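PDB 2WAN: pullulanase from Bacillus acidopullulyticus, which probably hydrolyses the alpha-1,6-glucosidic branch linkages of pullulan and related starch polysaccharides, working as a debranching enzyme. Local coordinates for residues 685-690 with 764-769; 697-700 with 706-709. All blocks are in the same frame, centred on the assembly; numbering follows the deposited sequence.

How the interactions relate
Both contacts sit in the layer of helices and loops outside the (beta/alpha)8 barrel of the catalytic domain, their centres about 22 and about 27 Å from the centre of the chain. Interaction 1 joins helix 681-688 to helix 753-769; interaction 2, between a loop and the start of helix 707-714, is nested within the chain loop that interaction 1 closes. Their centres lie about 8 Å apart, and helix 681-688 also touches both segments of interaction 2. Leu-687 faces helix 753-769, while the backbone of the same turn probably accepts two hydrogen bonds from residues 697-700: Phe-699 N to Gly-686 O at 2.8 Å and Ala-700 N to Leu-687 O at 3.0 Å. Val-709 CG1 packs 3.7 Å from Gly-686 CA.

Interaction 1 of 2, residues 685-690 with 764-769; sequences NGLDGN and HAVVFT
With chi1 at -74°, Leu-687 sets its CG opposite its own carbonyl carbon, and chi2 of 162° spreads the two methyls over Val-766 and Val-767. This is helix-to-helix packing in the outer layer of the (beta/alpha)8 barrel: helix 681-688 follows barrel strand 677-679, and helix 753-769 leads into strand 773-777. Leu-687 makes every contact from helix 681-688. Leu-687 CD2 nestles against the branch point of Val-766, 3.7 Å from CB, and also touches both methyls of that valine, with CG2 at 3.8 Å. The two side chains slip past each other in opposite senses. Leu-687 CD1 instead meets Val-767 CG2 at 3.9 Å, the side chains crossing almost at right angles. All three residues are buried, and Val-732 covers Leu-687 from a neighbouring loop. Just beyond, Gly-689 takes a positive phi of 102° and the chain leaves the helix, its N still bonded to Asn-685 O. On the partner helix, Val-766 also touches Tyr-872 of strand 868-873. Thr-769 OG1 hydrogen-bonds Tyr-872 OH and donates to Ala-765 O, 2.7 Å away, from above the carbonyl plane.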
ATOM      1  N   ASN A 685      -1.064 -15.308  11.023  1.00 12.24           N
ATOM      2  CA  ASN A 685      -1.352 -16.717  10.701  1.00 11.82           C
ATOM      3  C   ASN A 685      -0.854 -17.644  11.799  1.00 11.34           C
ATOM      4  O   ASN A 685      -1.507 -18.646  12.120  1.00 12.78           O
ATOM      5  CB  ASN A 685      -0.744 -17.122   9.360  1.00 12.41           C
ATOM      6  CG  ASN A 685      -1.507 -16.554   8.160  1.00 12.88           C
ATOM      7  OD1 ASN A 685      -2.719 -16.330   8.201  1.00 15.16           O
ATOM      8  ND2 ASN A 685      -0.791 -16.367   7.073  1.00 16.05           N
ATOM      9  N   GLY A 686       0.288 -17.305  12.388  1.00 11.70           N
ATOM     10  CA  GLY A 686       0.830 -18.087  13.496  1.00 12.61           C
ATOM     11  C   GLY A 686      -0.061 -18.090  14.725  1.00 12.87           C
ATOM     12  O   GLY A 686      -0.126 -19.096  15.437  1.00 13.02           O
ATOM     13  N   LEU A 687      -0.754 -16.970  14.978  1.00 11.24           N
ATOM     14  CA  LEU A 687      -1.610 -16.858  16.146  1.00 11.38           C
ATOM     15  C   LEU A 687      -2.939 -17.590  16.059  1.00 11.79           C
ATOM     16  O   LEU A 687      -3.367 -18.185  17.053  1.00 12.28           O
ATOM     17  CB  LEU A 687      -1.836 -15.379  16.537  1.00 10.74           C
ATOM     18  CG  LEU A 687      -0.602 -14.746  17.203  1.00  9.56           C
ATOM     19  CD1 LEU A 687      -0.719 -13.209  17.167  1.00 12.03           C
ATOM     20  CD2 LEU A 687      -0.455 -15.253  18.650  1.00 10.16           C
ATOM     21  N   ASP A 688      -3.609 -17.527  14.908  1.00 13.14           N
ATOM     22  CA  ASP A 688      -4.958 -18.105  14.840  1.00 13.18           C
ATOM     23  C   ASP A 688      -5.264 -18.971  13.619  1.00 15.14           C
ATOM     24  O   ASP A 688      -6.413 -19.368  13.419  1.00 14.94           O
ATOM     25  CB  ASP A 688      -6.036 -17.026  15.064  1.00 14.08           C
ATOM     26  CG  ASP A 688      -6.185 -16.091  13.892  1.00 17.15           C
ATOM     27  OD1 ASP A 688      -5.360 -16.150  12.963  1.00 14.49           O
ATOM     28  OD2 ASP A 688      -7.158 -15.298  13.897  1.00 17.45           O
ATOM     29  N   GLY A 689      -4.234 -19.292  12.841  1.00 14.12           N
ATOM     30  CA  GLY A 689      -4.374 -20.193  11.687  1.00 15.29           C
ATOM     31  C   GLY A 689      -4.410 -19.456  10.363  1.00 16.27           C
ATOM     32  O   GLY A 689      -4.682 -18.257  10.329  1.00 16.09           O
ATOM     33  N   ASN A 690      -4.119 -20.160   9.264  1.00 17.68           N
ATOM     34  CA  ASN A 690      -4.134 -19.527   7.942  1.00 18.47           C
ATOM     35  C   ASN A 690      -5.482 -18.891   7.629  1.00 19.29           C
ATOM     36  O   ASN A 690      -6.533 -19.455   7.951  1.00 16.44           O
ATOM     37  CB  ASN A 690      -3.736 -20.512   6.824  1.00 21.38           C
ATOM     38  CG  ASN A 690      -3.467 -19.802   5.490  1.00 30.09           C
ATOM     39  OD1 ASN A 690      -2.317 -19.504   5.148  1.00 37.59           O
ATOM     40  ND2 ASN A 690      -4.527 -19.506   4.747  1.00 31.58           N
ATOM     41  N   HIS A 764      -4.079 -11.714  21.789  1.00  7.76           N
ATOM     42  CA  HIS A 764      -3.760 -10.286  21.950  1.00  8.52           C
ATOM     43  C   HIS A 764      -2.572 -10.065  22.909  1.00 10.38           C
ATOM     44  O   HIS A 764      -1.790  -9.143  22.688  1.00  9.08           O
ATOM     45  CB  HIS A 764      -5.007  -9.462  22.346  1.00  8.54           C
ATOM     46  CG  HIS A 764      -6.045  -9.398  21.260  1.00 10.50           C
ATOM     47  ND1 HIS A 764      -6.074  -8.412  20.294  1.00 14.40           N
ATOM     48  CD2 HIS A 764      -7.090 -10.215  20.991  1.00  7.03           C
ATOM     49  CE1 HIS A 764      -7.093  -8.626  19.473  1.00  7.80           C
ATOM     50  NE2 HIS A 764      -7.722  -9.718  19.875  1.00 15.67           N
ATOM     51  N   ALA A 765      -2.404 -10.918  23.924  1.00 10.38           N
ATOM     52  CA  ALA A 765      -1.257 -10.786  24.839  1.00  9.89           C
ATOM     53  C   ALA A 765       0.067 -10.920  24.083  1.00  9.75           C
ATOM     54  O   ALA A 765       1.010 -10.187  24.350  1.00 10.81           O
ATOM     55  CB  ALA A 765      -1.320 -11.812  25.976  1.00 11.06           C
ATOM     56  N   VAL A 766       0.123 -11.857  23.133  1.00  8.71           N
ATOM     57  CA  VAL A 766       1.297 -11.991  22.274  1.00  9.42           C
ATOM     58  C   VAL A 766       1.536 -10.685  21.507  1.00 10.09           C
ATOM     59  O   VAL A 766       2.660 -10.178  21.471  1.00 10.37           O
ATOM     60  CB  VAL A 766       1.197 -13.202  21.299  1.00  9.62           C
ATOM     61  CG1 VAL A 766       2.438 -13.280  20.399  1.00 11.08           C
ATOM     62  CG2 VAL A 766       1.049 -14.518  22.086  1.00  8.25           C
ATOM     63  N   VAL A 767       0.489 -10.150  20.885  1.00  8.02           N
ATOM     64  CA  VAL A 767       0.623  -8.888  20.151  1.00 10.72           C
ATOM     65  C   VAL A 767       1.170  -7.770  21.059  1.00 12.41           C
ATOM     66  O   VAL A 767       2.100  -7.037  20.678  1.00 11.73           O
ATOM     67  CB  VAL A 767      -0.697  -8.472  19.467  1.00 11.77           C
ATOM     68  CG1 VAL A 767      -0.565  -7.044  18.853  1.00  9.50           C
ATOM     69  CG2 VAL A 767      -1.078  -9.477  18.385  1.00 11.17           C
ATOM     70  N   PHE A 768       0.628  -7.658  22.272  1.00 10.19           N
ATOM     71  CA  PHE A 768       1.000  -6.558  23.167  1.00  9.20           C
ATOM     72  C   PHE A 768       2.367  -6.726  23.836  1.00 10.87           C
ATOM     73  O   PHE A 768       2.933  -5.736  24.350  1.00 13.90           O
ATOM     74  CB  PHE A 768      -0.069  -6.357  24.252  1.00  7.92           C
ATOM     75  CG  PHE A 768      -1.439  -5.972  23.715  1.00  9.84           C
ATOM     76  CD1 PHE A 768      -1.571  -5.040  22.680  1.00 13.07           C
ATOM     77  CD2 PHE A 768      -2.583  -6.516  24.279  1.00 12.86           C
ATOM     78  CE1 PHE A 768      -2.848  -4.652  22.220  1.00 16.46           C
ATOM     79  CE2 PHE A 768      -3.857  -6.162  23.831  1.00 13.20           C
ATOM     80  CZ  PHE A 768      -3.991  -5.214  22.807  1.00 13.97           C
ATOM     81  N   THR A 769       2.905  -7.952  23.853  1.00  8.73           N
ATOM     82  CA  THR A 769       4.188  -8.183  24.548  1.00  8.33           C
ATOM     83  C   THR A 769       5.356  -8.507  23.612  1.00  8.99           C
ATOM     84  O   THR A 769       6.486  -8.720  24.091  1.00 10.73           O
ATOM     85  CB  THR A 769       4.079  -9.261  25.662  1.00  9.07           C
ATOM     86  OG1 THR A 769       3.543 -10.476  25.124  1.00 10.22           O
ATOM     87  CG2 THR A 769       3.192  -8.757  26.795  1.00  8.46           C
TER

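Interaction 2 of 2, residues 697-700 with 706-709; sequences QGFA and QVDV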
ATOM      1  N   GLN A 697      -6.774 -23.680  13.304  1.00 15.57           N
ATOM      2  CA  GLN A 697      -6.322 -23.181  14.601  1.00 14.43           C
ATOM      3  C   GLN A 697      -4.893 -22.661  14.454  1.00 14.30           C
ATOM      4  O   GLN A 697      -4.221 -22.924  13.452  1.00 14.51           O
ATOM      5  CB  GLN A 697      -6.432 -24.273  15.664  1.00 15.00           C
ATOM      6  CG  GLN A 697      -7.899 -24.554  16.060  1.00 14.39           C
ATOM      7  CD  GLN A 697      -8.065 -25.784  16.934  1.00 17.02           C
ATOM      8  OE1 GLN A 697      -7.097 -26.464  17.262  1.00 16.71           O
ATOM      9  NE2 GLN A 697      -9.303 -26.071  17.319  1.00 17.70           N
ATOM     10  N   GLY A 698      -4.448 -21.895  15.446  1.00 12.99           N
ATOM     11  CA  GLY A 698      -3.072 -21.402  15.511  1.00 11.89           C
ATOM     12  C   GLY A 698      -2.548 -21.559  16.930  1.00 12.01           C
ATOM     13  O   GLY A 698      -3.132 -22.274  17.758  1.00 12.11           O
ATOM     14  N   PHE A 699      -1.450 -20.872  17.225  1.00 11.95           N
ATOM     15  CA  PHE A 699      -0.808 -20.936  18.542  1.00 11.07           C
ATOM     16  C   PHE A 699      -1.780 -20.676  19.701  1.00 12.44           C
ATOM     17  O   PHE A 699      -1.761 -21.382  20.711  1.00 12.21           O
ATOM     18  CB  PHE A 699       0.357 -19.926  18.594  1.00  9.46           C
ATOM     19  CG  PHE A 699       1.128 -19.955  19.884  1.00 11.17           C
ATOM     20  CD1 PHE A 699       1.988 -21.009  20.168  1.00 11.42           C
ATOM     21  CD2 PHE A 699       1.002 -18.914  20.816  1.00 10.22           C
ATOM     22  CE1 PHE A 699       2.698 -21.042  21.365  1.00 10.95           C
ATOM     23  CE2 PHE A 699       1.735 -18.923  22.008  1.00 12.36           C
ATOM     24  CZ  PHE A 699       2.583 -19.999  22.278  1.00 12.05           C
ATOM     25  N   ALA A 700      -2.617 -19.647  19.571  1.00 11.34           N
ATOM     26  CA  ALA A 700      -3.488 -19.269  20.682  1.00 12.04           C
ATOM     27  C   ALA A 700      -4.645 -20.254  20.894  1.00 11.83           C
ATOM     28  O   ALA A 700      -5.221 -20.288  21.981  1.00 12.45           O
ATOM     29  CB  ALA A 700      -4.036 -17.839  20.491  1.00 13.55           C
ATOM     30  N   GLN A 706       3.309 -23.977  15.806  1.00 14.47           N
ATOM     31  CA  GLN A 706       3.590 -22.552  15.574  1.00 14.99           C
ATOM     32  C   GLN A 706       4.660 -21.885  16.443  1.00 14.91           C
ATOM     33  O   GLN A 706       4.864 -20.673  16.330  1.00 11.97           O
ATOM     34  CB  GLN A 706       2.296 -21.738  15.694  1.00 13.54           C
ATOM     35  CG  GLN A 706       1.151 -22.215  14.820  1.00 12.27           C
ATOM     36  CD  GLN A 706       1.531 -22.393  13.368  1.00 17.05           C
ATOM     37  OE1 GLN A 706       2.185 -21.534  12.776  1.00 17.87           O
ATOM     38  NE2 GLN A 706       1.112 -23.507  12.776  1.00 18.01           N
ATOM     39  N   VAL A 707       5.341 -22.641  17.306  1.00 14.43           N
ATOM     40  CA  VAL A 707       6.298 -22.040  18.254  1.00 13.82           C
ATOM     41  C   VAL A 707       7.370 -21.183  17.548  1.00 14.76           C
ATOM     42  O   VAL A 707       7.617 -20.043  17.943  1.00 15.48           O
ATOM     43  CB  VAL A 707       6.962 -23.123  19.161  1.00 13.30           C
ATOM     44  CG1 VAL A 707       8.176 -22.562  19.909  1.00 15.54           C
ATOM     45  CG2 VAL A 707       5.943 -23.684  20.129  1.00 14.90           C
ATOM     46  N   ASP A 708       7.988 -21.710  16.495  1.00 14.06           N
ATOM     47  CA  ASP A 708       9.036 -20.950  15.795  1.00 15.71           C
ATOM     48  C   ASP A 708       8.499 -19.680  15.142  1.00 14.23           C
ATOM     49  O   ASP A 708       9.186 -18.653  15.140  1.00 13.75           O
ATOM     50  CB  ASP A 708       9.759 -21.806  14.749  1.00 18.28           C
ATOM     51  CG  ASP A 708      10.618 -22.890  15.377  1.00 24.54           C
ATOM     52  OD1 ASP A 708      11.088 -22.714  16.524  1.00 25.20           O
ATOM     53  OD2 ASP A 708      10.821 -23.923  14.712  1.00 32.26           O
ATOM     54  N   VAL A 709       7.299 -19.762  14.570  1.00 14.59           N
ATOM     55  CA  VAL A 709       6.651 -18.583  13.984  1.00 14.43           C
ATOM     56  C   VAL A 709       6.451 -17.518  15.078  1.00 14.38           C
ATOM     57  O   VAL A 709       6.758 -16.327  14.897  1.00 12.30           O
ATOM     58  CB  VAL A 709       5.308 -18.958  13.316  1.00 15.03           C
ATOM     59  CG1 VAL A 709       4.466 -17.737  13.050  1.00 13.15           C
ATOM     60  CG2 VAL A 709       5.567 -19.697  11.998  1.00 16.87           C
TER
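The connection between barrel strands 677-679 and 728-730 doubles back here: the loop 697-700 meets the residues that lead into helix 707-714. Phe-699 and Gln-706 are closest, with their CA atoms 5.5 Å apart, and the contact is made by the near ends of both side chains. Phe-699 CB rests against Gln-706 CB at 3.9 Å. Beyond that, Gln-706 CG comes up to the backbone, 3.8 Å from Phe-699 N, and skirts the carbonyl carbon of Gly-698 more loosely.

The glutamine's torsions place CG against the Phe-699 backbone and turn the amide away. CG stands beside its own backbone N (chi1 -54°), and the second torsion of -51° folds the rest of the chain round. The amide is employed locally, NE2 bonding to Asp-703 OD1 within the intervening loop.

Phe-699 takes the other course. Its CG lies opposite the backbone N, chi1 -177°, and the ring runs on beyond the glutamine to Val-707, where Phe-699 CE1 reaches Val-707 CG2 at 4.4 Å in a loose, oblique approach. Phe-699 and Val-707 both pack on Val-852 of strand 852-856 and on Asn-850 just before it, and Phe-699 also meets Pro-874. A sulfate ion, probably from the crystallisation liquor, lies about 4 Å from the side chain of Val-707.

The loop thus presents an apolar patch of the catalytic barrel to the C-terminal all-beta domain, an interface between barrel and beta domain characteristic of alpha-amylase family enzymes.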